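PDB 3VYY: ATP-dependent RNA helicase A from Homo sapiens, which probably unwinds RNA at the expense of ATP and, through its double-stranded RNA-binding domains, helps assemble the RNA-induced silencing complex. Local coordinates for residues 15-20 with 38-43; 21-26 with 34-39; 43-48 with 63-68. All coordinates share one frame; numbering follows the deposited sequence.

Contact 1 of 3, residues 15-20 with 38-43; sequences RKMTPS and VQVEGY
Met-17 and Val-40 meet at about a right angle, the thioether lying across the valine branch, where the loop that follows helix 4-14 of this double-stranded RNA-binding domain (dsRBD) runs alongside residues 38-43. Met-17 SD touches Val-40 CG1 at 3.6 Å. The methionine is straight as far as SD and then bends (chi3 58°), which turns its methyl to Glu-41, Met-17 CE resting 3.7 Å from Glu-41 CB. Glu-41 and Gly-42 are the two central residues of a type II beta turn from Val-40 to Tyr-43; Gly-42 has the positive phi that glycine takes easily.

Val-40 serves two neighbours with its two branches, because CG1 stands anti to the backbone N (chi1 175°) and leaves CG2 for the proline side, 4.1 Å from Pro-19 CA. The Pro-19 ring also packs through CB on Val-38 CG1. Cys-12 of helix 4-14 touches both Pro-19 and Val-40, and Phe-65 of helix 54-71 touches Val-40.

Ser-20 and Gln-39 form an antiparallel hydrogen-bonded pair. Gln-39 N donates to Ser-20 O, and Ser-20 N donates to Gln-39 O at 2.9 Å. Ser-20 OG adds a weak bond to that same Gln-39 O, at 3.4 Å.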
loop_
_atom_site.group_PDB
_atom_site.type_symbol
_atom_site.label_atom_id
_atom_site.label_comp_id
_atom_site.label_asym_id
_atom_site.label_seq_id
_atom_site.Cartn_x
_atom_site.Cartn_y
_atom_site.Cartn_z
ATOM N N ARG A 15 2.761 4.699 -15.312
ATOM C CA ARG A 15 1.722 4.068 -16.138
ATOM C C ARG A 15 0.405 4.848 -16.074
ATOM O O ARG A 15 -0.664 4.326 -16.378
ATOM C CB ARG A 15 1.527 2.575 -15.828
ATOM C CG ARG A 15 2.163 2.071 -14.531
ATOM C CD ARG A 15 3.438 1.281 -14.805
ATOM N NE ARG A 15 4.544 1.792 -14.004
ATOM C CZ ARG A 15 5.726 1.200 -13.874
ATOM N NH1 ARG A 15 5.983 0.048 -14.487
ATOM N NH2 ARG A 15 6.657 1.771 -13.124
ATOM N N LYS A 16 0.514 6.109 -15.671
ATOM C CA LYS A 16 -0.543 7.113 -15.831
ATOM C C LYS A 16 -1.870 6.717 -15.197
ATOM O O LYS A 16 -2.912 6.709 -15.858
ATOM C CB LYS A 16 -0.718 7.496 -17.314
ATOM C CG LYS A 16 0.527 8.166 -17.924
ATOM C CD LYS A 16 0.281 8.726 -19.311
ATOM C CE LYS A 16 1.609 9.047 -19.999
ATOM N NZ LYS A 16 1.536 8.943 -21.498
ATOM N N MET A 17 -1.812 6.383 -13.907
ATOM C CA MET A 17 -3.000 6.075 -13.104
ATOM C C MET A 17 -2.805 6.413 -11.631
ATOM O O MET A 17 -1.697 6.760 -11.205
ATOM C CB MET A 17 -3.419 4.610 -13.263
ATOM C CG MET A 17 -2.277 3.629 -13.333
ATOM S SD MET A 17 -2.892 1.958 -13.648
ATOM C CE MET A 17 -3.779 2.169 -15.208
ATOM N N THR A 18 -3.897 6.321 -10.868
ATOM C CA THR A 18 -3.871 6.516 -9.421
ATOM C C THR A 18 -4.219 5.195 -8.726
ATOM O O THR A 18 -5.033 4.435 -9.250
ATOM C CB THR A 18 -4.872 7.621 -8.961
ATOM O OG1 THR A 18 -6.225 7.144 -9.078
ATOM C CG2 THR A 18 -4.703 8.922 -9.772
ATOM N N PRO A 19 -3.588 4.904 -7.563
ATOM C CA PRO A 19 -4.034 3.801 -6.701
ATOM C C PRO A 19 -5.416 4.122 -6.184
ATOM O O PRO A 19 -5.868 5.241 -6.337
ATOM C CB PRO A 19 -3.050 3.841 -5.529
ATOM C CG PRO A 19 -2.435 5.188 -5.558
ATOM C CD PRO A 19 -2.415 5.595 -6.996
ATOM N N SER A 20 -6.096 3.169 -5.576
ATOM C CA SER A 20 -7.370 3.490 -4.964
ATOM C C SER A 20 -7.515 2.773 -3.646
ATOM O O SER A 20 -7.661 1.545 -3.598
ATOM C CB SER A 20 -8.540 3.187 -5.897
ATOM O OG SER A 20 -8.394 1.896 -6.441
ATOM N N VAL A 38 -6.063 -1.431 -1.128
ATOM C CA VAL A 38 -5.616 -0.626 -2.271
ATOM C C VAL A 38 -5.747 -1.461 -3.485
ATOM O O VAL A 38 -5.455 -2.672 -3.449
ATOM C CB VAL A 38 -4.110 -0.336 -2.323
ATOM C CG1 VAL A 38 -3.870 1.107 -2.685
ATOM C CG2 VAL A 38 -3.411 -0.707 -1.062
ATOM N N GLN A 39 -6.122 -0.820 -4.586
ATOM C CA GLN A 39 -6.053 -1.481 -5.879
ATOM C C GLN A 39 -5.379 -0.595 -6.885
ATOM O O GLN A 39 -5.211 0.595 -6.652
ATOM C CB GLN A 39 -7.432 -1.931 -6.329
ATOM C CG GLN A 39 -7.896 -3.155 -5.548
ATOM C CD GLN A 39 -9.359 -3.503 -5.737
ATOM O OE1 GLN A 39 -10.155 -2.701 -6.230
ATOM N NE2 GLN A 39 -9.726 -4.709 -5.330
ATOM N N VAL A 40 -4.933 -1.190 -7.977
ATOM C CA VAL A 40 -4.453 -0.426 -9.114
ATOM C C VAL A 40 -5.052 -1.103 -10.327
ATOM O O VAL A 40 -5.152 -2.327 -10.340
ATOM C CB VAL A 40 -2.916 -0.428 -9.197
ATOM C CG1 VAL A 40 -2.452 0.265 -10.460
ATOM C CG2 VAL A 40 -2.316 0.264 -7.991
ATOM N N GLU A 41 -5.463 -0.316 -11.329
ATOM C CA GLU A 41 -6.045 -0.863 -12.567
ATOM C C GLU A 41 -5.072 -1.803 -13.257
ATOM O O GLU A 41 -3.887 -1.506 -13.381
ATOM C CB GLU A 41 -6.493 0.237 -13.542
ATOM C CG GLU A 41 -7.538 -0.239 -14.590
ATOM C CD GLU A 41 -8.194 0.904 -15.430
ATOM O OE1 GLU A 41 -8.536 0.651 -16.618
ATOM O OE2 GLU A 41 -8.391 2.037 -14.913
ATOM N N GLY A 42 -5.578 -2.955 -13.677
ATOM C CA GLY A 42 -4.777 -3.905 -14.423
ATOM C C GLY A 42 -3.930 -4.804 -13.548
ATOM O O GLY A 42 -3.017 -5.483 -14.044
ATOM N N TYR A 43 -4.228 -4.829 -12.252
ATOM C CA TYR A 43 -3.505 -5.710 -11.342
ATOM C C TYR A 43 -4.427 -6.535 -10.479
ATOM O O TYR A 43 -5.285 -6.023 -9.779
ATOM C CB TYR A 43 -2.518 -4.915 -10.501
ATOM C CG TYR A 43 -1.368 -4.389 -11.316
ATOM C CD1 TYR A 43 -1.414 -3.110 -11.894
ATOM C CD2 TYR A 43 -0.243 -5.175 -11.535
ATOM C CE1 TYR A 43 -0.358 -2.630 -12.652
ATOM C CE2 TYR A 43 0.812 -4.709 -12.290
ATOM C CZ TYR A 43 0.752 -3.441 -12.841
ATOM O OH TYR A 43 1.818 -3.002 -13.592
#

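Contact 2 of 3, residues 21-26 with 34-39; sequences YEIRAV and FMCEVQ. With nucleotides of chain D.
Tyr-21 to Ala-25 pair with Phe-34 to Val-38 as the two arms of an antiparallel beta hairpin, the first two strands of the dsRBD sheet. Two hydrogen-bonded pairs hold them, Glu-22 with Glu-37 and Arg-24 with Met-35. Arg-24 N reaches Met-35 O at 2.8 Å, in the carbonyl plane.

On the face that carries Tyr-21, Ile-23, Ala-25, Phe-34, Cys-36 and Val-38, the contacts are aromatic and apolar. Val-38 CG1 sits over the centre of the Tyr-21 ring, 3.4 Å from its centroid, a CH-pi contact. Cys-36 SG lies in the plane of the same ring, at its edge, 3.6 Å from Tyr-21 CD2. Farther along, Ala-25 CB touches Phe-34 CE2 at 3.6 Å, while the ribose of G5 of chain D meets the phenylalanine edge, O2' 3.4 Å from Phe-34 CE1.

On the other face, Arg-24 and Met-35 run side by side, CG to CG. Arg-24 NH2 and Glu-37 OE2 are 4.5 Å apart, too far for a salt bridge.

Tyr-21, Ile-23 and Val-38 turn to helix 54-71, and Tyr-21 and Val-38 also meet helix 4-14; strand 47-51 bonds to the other edge of strand 31-39, making that strand the middle one.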
loop_
_atom_site.group_PDB
_atom_site.type_symbol
_atom_site.label_atom_id
_atom_site.label_comp_id
_atom_site.label_asym_id
_atom_site.label_seq_id
_atom_site.Cartn_x
_atom_site.Cartn_y
_atom_site.Cartn_z
ATOM N N TYR A 21 -7.446 3.579 -2.585
ATOM C CA TYR A 21 -7.574 3.124 -1.209
ATOM C C TYR A 21 -9.020 3.126 -0.800
ATOM O O TYR A 21 -9.778 3.989 -1.216
ATOM C CB TYR A 21 -6.796 4.051 -0.284
ATOM C CG TYR A 21 -5.320 3.947 -0.492
ATOM C CD1 TYR A 21 -4.699 4.624 -1.537
ATOM C CD2 TYR A 21 -4.540 3.140 0.329
ATOM C CE1 TYR A 21 -3.349 4.524 -1.742
ATOM C CE2 TYR A 21 -3.174 3.034 0.128
ATOM C CZ TYR A 21 -2.588 3.728 -0.912
ATOM O OH TYR A 21 -1.239 3.642 -1.126
ATOM N N GLU A 22 -9.406 2.152 0.007
ATOM C CA GLU A 22 -10.744 2.139 0.592
ATOM C C GLU A 22 -10.639 1.687 2.047
ATOM O O GLU A 22 -10.238 0.564 2.334
ATOM C CB GLU A 22 -11.710 1.287 -0.254
ATOM C CG GLU A 22 -12.959 0.820 0.473
ATOM C CD GLU A 22 -14.210 0.850 -0.410
ATOM O OE1 GLU A 22 -14.661 -0.251 -0.829
ATOM O OE2 GLU A 22 -14.742 1.971 -0.677
ATOM N N ILE A 23 -10.955 2.600 2.952
ATOM C CA ILE A 23 -10.795 2.373 4.374
ATOM C C ILE A 23 -12.142 2.144 5.037
ATOM O O ILE A 23 -13.096 2.890 4.803
ATOM C CB ILE A 23 -10.115 3.564 5.056
ATOM C CG1 ILE A 23 -9.313 4.369 4.046
ATOM C CG2 ILE A 23 -9.207 3.083 6.164
ATOM C CD1 ILE A 23 -8.144 5.149 4.632
ATOM N N ARG A 24 -12.239 1.105 5.854
ATOM C CA ARG A 24 -13.413 0.973 6.707
ATOM C C ARG A 24 -13.088 0.756 8.173
ATOM O O ARG A 24 -12.139 0.054 8.505
ATOM C CB ARG A 24 -14.447 -0.038 6.171
ATOM C CG ARG A 24 -13.974 -1.438 5.923
ATOM C CD ARG A 24 -15.155 -2.305 5.483
ATOM N NE ARG A 24 -14.760 -3.470 4.684
ATOM C CZ ARG A 24 -15.616 -4.366 4.177
ATOM N NH1 ARG A 24 -16.930 -4.244 4.388
ATOM N NH2 ARG A 24 -15.158 -5.402 3.463
ATOM N N ALA A 25 -13.870 1.393 9.041
ATOM C CA ALA A 25 -13.652 1.325 10.484
ATOM C C ALA A 25 -14.031 -0.038 11.040
ATOM O O ALA A 25 -14.981 -0.675 10.592
ATOM C CB ALA A 25 -14.423 2.426 11.195
ATOM N N VAL A 26 -13.285 -0.472 12.037
ATOM C CA VAL A 26 -13.412 -1.824 12.525
ATOM C C VAL A 26 -13.003 -1.903 14.007
ATOM O O VAL A 26 -12.263 -1.042 14.516
ATOM C CB VAL A 26 -12.596 -2.769 11.582
ATOM C CG1 VAL A 26 -11.517 -3.599 12.312
ATOM C CG2 VAL A 26 -13.539 -3.613 10.735
ATOM N N PHE A 34 -8.803 0.210 11.895
ATOM C CA PHE A 34 -9.240 0.474 10.529
ATOM C C PHE A 34 -8.654 -0.544 9.572
ATOM O O PHE A 34 -7.553 -1.061 9.795
ATOM C CB PHE A 34 -8.853 1.883 10.104
ATOM C CG PHE A 34 -9.516 2.941 10.902
ATOM C CD1 PHE A 34 -8.915 3.440 12.047
ATOM C CD2 PHE A 34 -10.758 3.431 10.526
ATOM C CE1 PHE A 34 -9.543 4.427 12.807
ATOM C CE2 PHE A 34 -11.395 4.413 11.274
ATOM C CZ PHE A 34 -10.785 4.913 12.418
ATOM N N MET A 35 -9.419 -0.813 8.517
ATOM C CA MET A 35 -9.122 -1.817 7.505
ATOM C C MET A 35 -8.948 -1.120 6.159
ATOM O O MET A 35 -9.807 -0.336 5.756
ATOM C CB MET A 35 -10.285 -2.811 7.442
ATOM C CG MET A 35 -10.601 -3.386 6.058
ATOM S SD MET A 35 -9.490 -4.737 5.605
ATOM C CE MET A 35 -9.863 -5.967 6.878
ATOM N N CYS A 36 -7.848 -1.395 5.465
ATOM C CA CYS A 36 -7.593 -0.739 4.189
ATOM C C CYS A 36 -7.372 -1.705 3.036
ATOM O O CYS A 36 -6.782 -2.764 3.203
ATOM C CB CYS A 36 -6.397 0.201 4.297
ATOM S SG CYS A 36 -6.328 1.397 2.952
ATOM N N GLU A 37 -7.841 -1.326 1.860
ATOM C CA GLU A 37 -7.566 -2.089 0.665
ATOM C C GLU A 37 -7.123 -1.094 -0.390
ATOM O O GLU A 37 -7.725 -0.016 -0.504
ATOM C CB GLU A 37 -8.828 -2.827 0.203
ATOM C CG GLU A 37 -9.560 -3.625 1.289
ATOM C CD GLU A 37 -10.569 -4.649 0.733
ATOM O OE1 GLU A 37 -10.784 -4.668 -0.497
ATOM O OE2 GLU A 37 -11.148 -5.444 1.525
ATOM N N VAL A 38 -6.063 -1.431 -1.128
ATOM C CA VAL A 38 -5.616 -0.626 -2.271
ATOM C C VAL A 38 -5.747 -1.461 -3.485
ATOM O O VAL A 38 -5.455 -2.672 -3.449
ATOM C CB VAL A 38 -4.110 -0.336 -2.323
ATOM C CG1 VAL A 38 -3.870 1.107 -2.685
ATOM C CG2 VAL A 38 -3.411 -0.707 -1.062
ATOM N N GLN A 39 -6.122 -0.820 -4.586
ATOM C CA GLN A 39 -6.053 -1.481 -5.879
ATOM C C GLN A 39 -5.379 -0.595 -6.885
ATOM O O GLN A 39 -5.211 0.595 -6.652
ATOM C CB GLN A 39 -7.432 -1.931 -6.329
ATOM C CG GLN A 39 -7.896 -3.155 -5.548
ATOM C CD GLN A 39 -9.359 -3.503 -5.737
ATOM O OE1 GLN A 39 -10.155 -2.701 -6.230
ATOM N NE2 GLN A 39 -9.726 -4.709 -5.330
ATOM P P G D 5 -4.174 6.821 18.294
ATOM O OP1 G D 5 -2.951 6.245 17.720
ATOM O OP2 G D 5 -4.357 8.290 18.415
ATOM O "O5'" G D 5 -5.350 6.234 17.380
ATOM C "C5'" G D 5 -6.136 7.205 16.782
ATOM C "C4'" G D 5 -7.507 6.688 16.485
ATOM O "O4'" G D 5 -8.310 6.716 17.693
ATOM C "C3'" G D 5 -8.157 7.693 15.560
ATOM O "O3'" G D 5 -7.832 7.358 14.192
ATOM C "C2'" G D 5 -9.631 7.597 15.963
ATOM O "O2'" G D 5 -10.247 6.451 15.451
ATOM C "C1'" G D 5 -9.509 7.471 17.480
ATOM N N9 G D 5 -9.430 8.799 18.105
ATOM C C8 G D 5 -8.336 9.354 18.727
ATOM N N7 G D 5 -8.545 10.557 19.163
ATOM C C5 G D 5 -9.860 10.815 18.791
ATOM C C6 G D 5 -10.645 11.956 19.004
ATOM O O6 G D 5 -10.315 12.997 19.577
ATOM N N1 G D 5 -11.929 11.848 18.490
ATOM C C2 G D 5 -12.429 10.747 17.851
ATOM N N2 G D 5 -13.711 10.837 17.438
ATOM N N3 G D 5 -11.697 9.644 17.651
ATOM C C4 G D 5 -10.426 9.753 18.145
#

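Contact 3 of 3, residues 43-48 with 63-68; sequences YNYTGM and RDFVNY
Tyr-45 and Tyr-68 form an offset stack, their centroids 4.4 Å apart and their planes only 11° from parallel. The side chains come from opposite ends, so that each ring receives the other's CB over its face: Tyr-45 CB lies 3.8 Å from the Tyr-68 centroid, and Tyr-68 CB is 4.1 Å from that of Tyr-45. Both side chains set CG anti to their backbone N, which lays the two rings face to face.

Phe-65 is met along its edge: by the Tyr-45 carbonyl oxygen, in the ring plane with O 3.5 Å from Phe-65 CE1, and, as apolar packing, by Tyr-43 CB at 3.9 Å from Phe-65 CZ. Val-40, and Leu-8 of helix 4-14, also touch Phe-65. This is the alpha-beta-beta-beta-alpha architecture of the dsRBD, in which the last helix lies against the sheet, here beside Gly-47 and Met-48. Gly-47 and Phe-65 come within 4.5 Å of each other, CA to CA, and the side of Gly-47 where a CB would stand faces the helix backbone.

The polar contacts gather on Asp-64. Its carboxylate accepts the backbone proton of Met-48, N to OD2 2.8 Å, on the anti side of OD2 and 29° out of the carboxylate plane. Gly-47 CA is also close to that oxygen. The Tyr-45 hydroxyl is near the same carboxylate without a clear hydrogen bond, its OH 3.5 Å from both Asp-64 OD1 and Asp-64 OD2.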
loop_
_atom_site.group_PDB
_atom_site.type_symbol
_atom_site.label_atom_id
_atom_site.label_comp_id
_atom_site.label_asym_id
_atom_site.label_seq_id
_atom_site.Cartn_x
_atom_site.Cartn_y
_atom_site.Cartn_z
ATOM N N TYR A 43 -4.228 -4.829 -12.252
ATOM C CA TYR A 43 -3.505 -5.710 -11.342
ATOM C C TYR A 43 -4.427 -6.535 -10.479
ATOM O O TYR A 43 -5.285 -6.023 -9.779
ATOM C CB TYR A 43 -2.518 -4.915 -10.501
ATOM C CG TYR A 43 -1.368 -4.389 -11.316
ATOM C CD1 TYR A 43 -1.414 -3.110 -11.894
ATOM C CD2 TYR A 43 -0.243 -5.175 -11.535
ATOM C CE1 TYR A 43 -0.358 -2.630 -12.652
ATOM C CE2 TYR A 43 0.812 -4.709 -12.290
ATOM C CZ TYR A 43 0.752 -3.441 -12.841
ATOM O OH TYR A 43 1.818 -3.002 -13.592
ATOM N N ASN A 44 -4.219 -7.831 -10.540
ATOM C CA ASN A 44 -5.104 -8.801 -9.941
ATOM C C ASN A 44 -4.708 -9.100 -8.485
ATOM O O ASN A 44 -4.248 -10.215 -8.177
ATOM C CB ASN A 44 -5.019 -10.076 -10.798
ATOM C CG ASN A 44 -6.092 -11.093 -10.462
ATOM O OD1 ASN A 44 -7.179 -10.747 -9.949
ATOM N ND2 ASN A 44 -5.799 -12.361 -10.757
ATOM N N TYR A 45 -4.877 -8.114 -7.603
ATOM C CA TYR A 45 -4.449 -8.235 -6.207
ATOM C C TYR A 45 -4.903 -7.024 -5.409
ATOM O O TYR A 45 -4.880 -5.897 -5.927
ATOM C CB TYR A 45 -2.921 -8.366 -6.115
ATOM C CG TYR A 45 -2.377 -8.741 -4.742
ATOM C CD1 TYR A 45 -2.316 -10.070 -4.334
ATOM C CD2 TYR A 45 -1.905 -7.763 -3.860
ATOM C CE1 TYR A 45 -1.824 -10.424 -3.080
ATOM C CE2 TYR A 45 -1.403 -8.113 -2.596
ATOM C CZ TYR A 45 -1.370 -9.447 -2.222
ATOM O OH TYR A 45 -0.889 -9.801 -0.988
ATOM N N THR A 46 -5.298 -7.272 -4.151
ATOM C CA THR A 46 -5.736 -6.235 -3.192
ATOM C C THR A 46 -4.789 -6.143 -1.991
ATOM O O THR A 46 -4.687 -7.069 -1.202
ATOM C CB THR A 46 -7.153 -6.536 -2.675
ATOM O OG1 THR A 46 -8.020 -6.731 -3.784
ATOM C CG2 THR A 46 -7.702 -5.393 -1.848
ATOM N N GLY A 47 -4.095 -5.026 -1.853
ATOM C CA GLY A 47 -3.183 -4.860 -0.737
ATOM C C GLY A 47 -3.980 -4.585 0.514
ATOM O O GLY A 47 -4.800 -3.676 0.532
ATOM N N MET A 48 -3.739 -5.361 1.567
ATOM C CA MET A 48 -4.528 -5.261 2.808
ATOM C C MET A 48 -3.753 -4.731 4.010
ATOM O O MET A 48 -2.623 -5.153 4.275
ATOM C CB MET A 48 -5.144 -6.620 3.152
ATOM C CG MET A 48 -6.040 -7.165 2.058
ATOM S SD MET A 48 -7.057 -8.591 2.529
ATOM C CE MET A 48 -5.916 -9.838 3.217
ATOM N N ARG A 63 2.360 -1.083 1.424
ATOM C CA ARG A 63 3.501 -1.995 1.599
ATOM C C ARG A 63 3.141 -3.346 1.020
ATOM O O ARG A 63 3.855 -3.902 0.174
ATOM C CB ARG A 63 3.827 -2.163 3.059
ATOM C CG ARG A 63 5.223 -2.576 3.340
ATOM C CD ARG A 63 5.280 -3.535 4.543
ATOM N NE ARG A 63 3.975 -3.700 5.197
ATOM C CZ ARG A 63 3.215 -4.786 5.098
ATOM N NH1 ARG A 63 3.643 -5.821 4.395
ATOM N NH2 ARG A 63 2.028 -4.838 5.696
ATOM N N ASP A 64 1.999 -3.854 1.467
ATOM C CA ASP A 64 1.468 -5.084 0.940
ATOM C C ASP A 64 1.496 -5.068 -0.585
ATOM O O ASP A 64 2.127 -5.918 -1.203
ATOM C CB ASP A 64 0.054 -5.311 1.460
ATOM C CG ASP A 64 -0.404 -6.740 1.275
ATOM O OD1 ASP A 64 0.395 -7.683 1.527
ATOM O OD2 ASP A 64 -1.572 -6.919 0.878
ATOM N N PHE A 65 0.842 -4.079 -1.187
ATOM C CA PHE A 65 0.825 -3.978 -2.640
ATOM C C PHE A 65 2.208 -3.951 -3.290
ATOM O O PHE A 65 2.513 -4.809 -4.116
ATOM C CB PHE A 65 0.030 -2.788 -3.110
ATOM C CG PHE A 65 -0.468 -2.945 -4.510
ATOM C CD1 PHE A 65 -1.619 -3.686 -4.769
ATOM C CD2 PHE A 65 0.230 -2.398 -5.578
ATOM C CE1 PHE A 65 -2.087 -3.865 -6.081
ATOM C CE2 PHE A 65 -0.216 -2.568 -6.879
ATOM C CZ PHE A 65 -1.382 -3.296 -7.135
ATOM N N VAL A 66 3.053 -2.987 -2.922
ATOM C CA VAL A 66 4.427 -2.953 -3.473
ATOM C C VAL A 66 5.093 -4.308 -3.362
ATOM O O VAL A 66 5.558 -4.852 -4.355
ATOM C CB VAL A 66 5.339 -1.876 -2.820
ATOM C CG1 VAL A 66 6.736 -1.960 -3.374
ATOM C CG2 VAL A 66 4.787 -0.469 -3.057
ATOM N N ASN A 67 5.119 -4.863 -2.156
ATOM C CA ASN A 67 5.725 -6.173 -1.944
ATOM C C ASN A 67 5.261 -7.153 -3.019
ATOM O O ASN A 67 6.056 -7.929 -3.548
ATOM C CB ASN A 67 5.464 -6.688 -0.527
ATOM C CG ASN A 67 6.065 -8.078 -0.273
ATOM O OD1 ASN A 67 5.470 -9.086 -0.639
ATOM N ND2 ASN A 67 7.224 -8.133 0.396
ATOM N N TYR A 68 3.990 -7.087 -3.372
ATOM C CA TYR A 68 3.471 -7.926 -4.433
ATOM C C TYR A 68 4.025 -7.591 -5.833
ATOM O O TYR A 68 4.444 -8.489 -6.572
ATOM C CB TYR A 68 1.954 -7.870 -4.428
ATOM C CG TYR A 68 1.325 -8.201 -5.755
ATOM C CD1 TYR A 68 1.235 -9.516 -6.186
ATOM C CD2 TYR A 68 0.806 -7.197 -6.562
ATOM C CE1 TYR A 68 0.648 -9.822 -7.389
ATOM C CE2 TYR A 68 0.203 -7.483 -7.755
ATOM C CZ TYR A 68 0.124 -8.794 -8.171
ATOM O OH TYR A 68 -0.466 -9.099 -9.380
#

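Overall arrangement
From the N terminus, helix 4-14 leads into the 15-20 loop, and contact 1 closes a long loop from there to residues 38-43, which include a turn. Contact 2 lies within that span, the shorter loop of the 20-26/31-39 hairpin, and the two share Val-38 and Gln-39. Contact 3 follows in series from Tyr-43, which contact 1 also uses, its loop taking in the rest of strand 47-51 and the start of helix 54-71. Gln-39 NE2 to Thr-46 OG1, the backbone of Val-38 to Gly-47, and Val-40 packing on Phe-65 join them. Contact 1 ties the 15-20 loop to the middle strand's end region, contact 2 the first two strands, contact 3 the third strand's approach to helix 54-71.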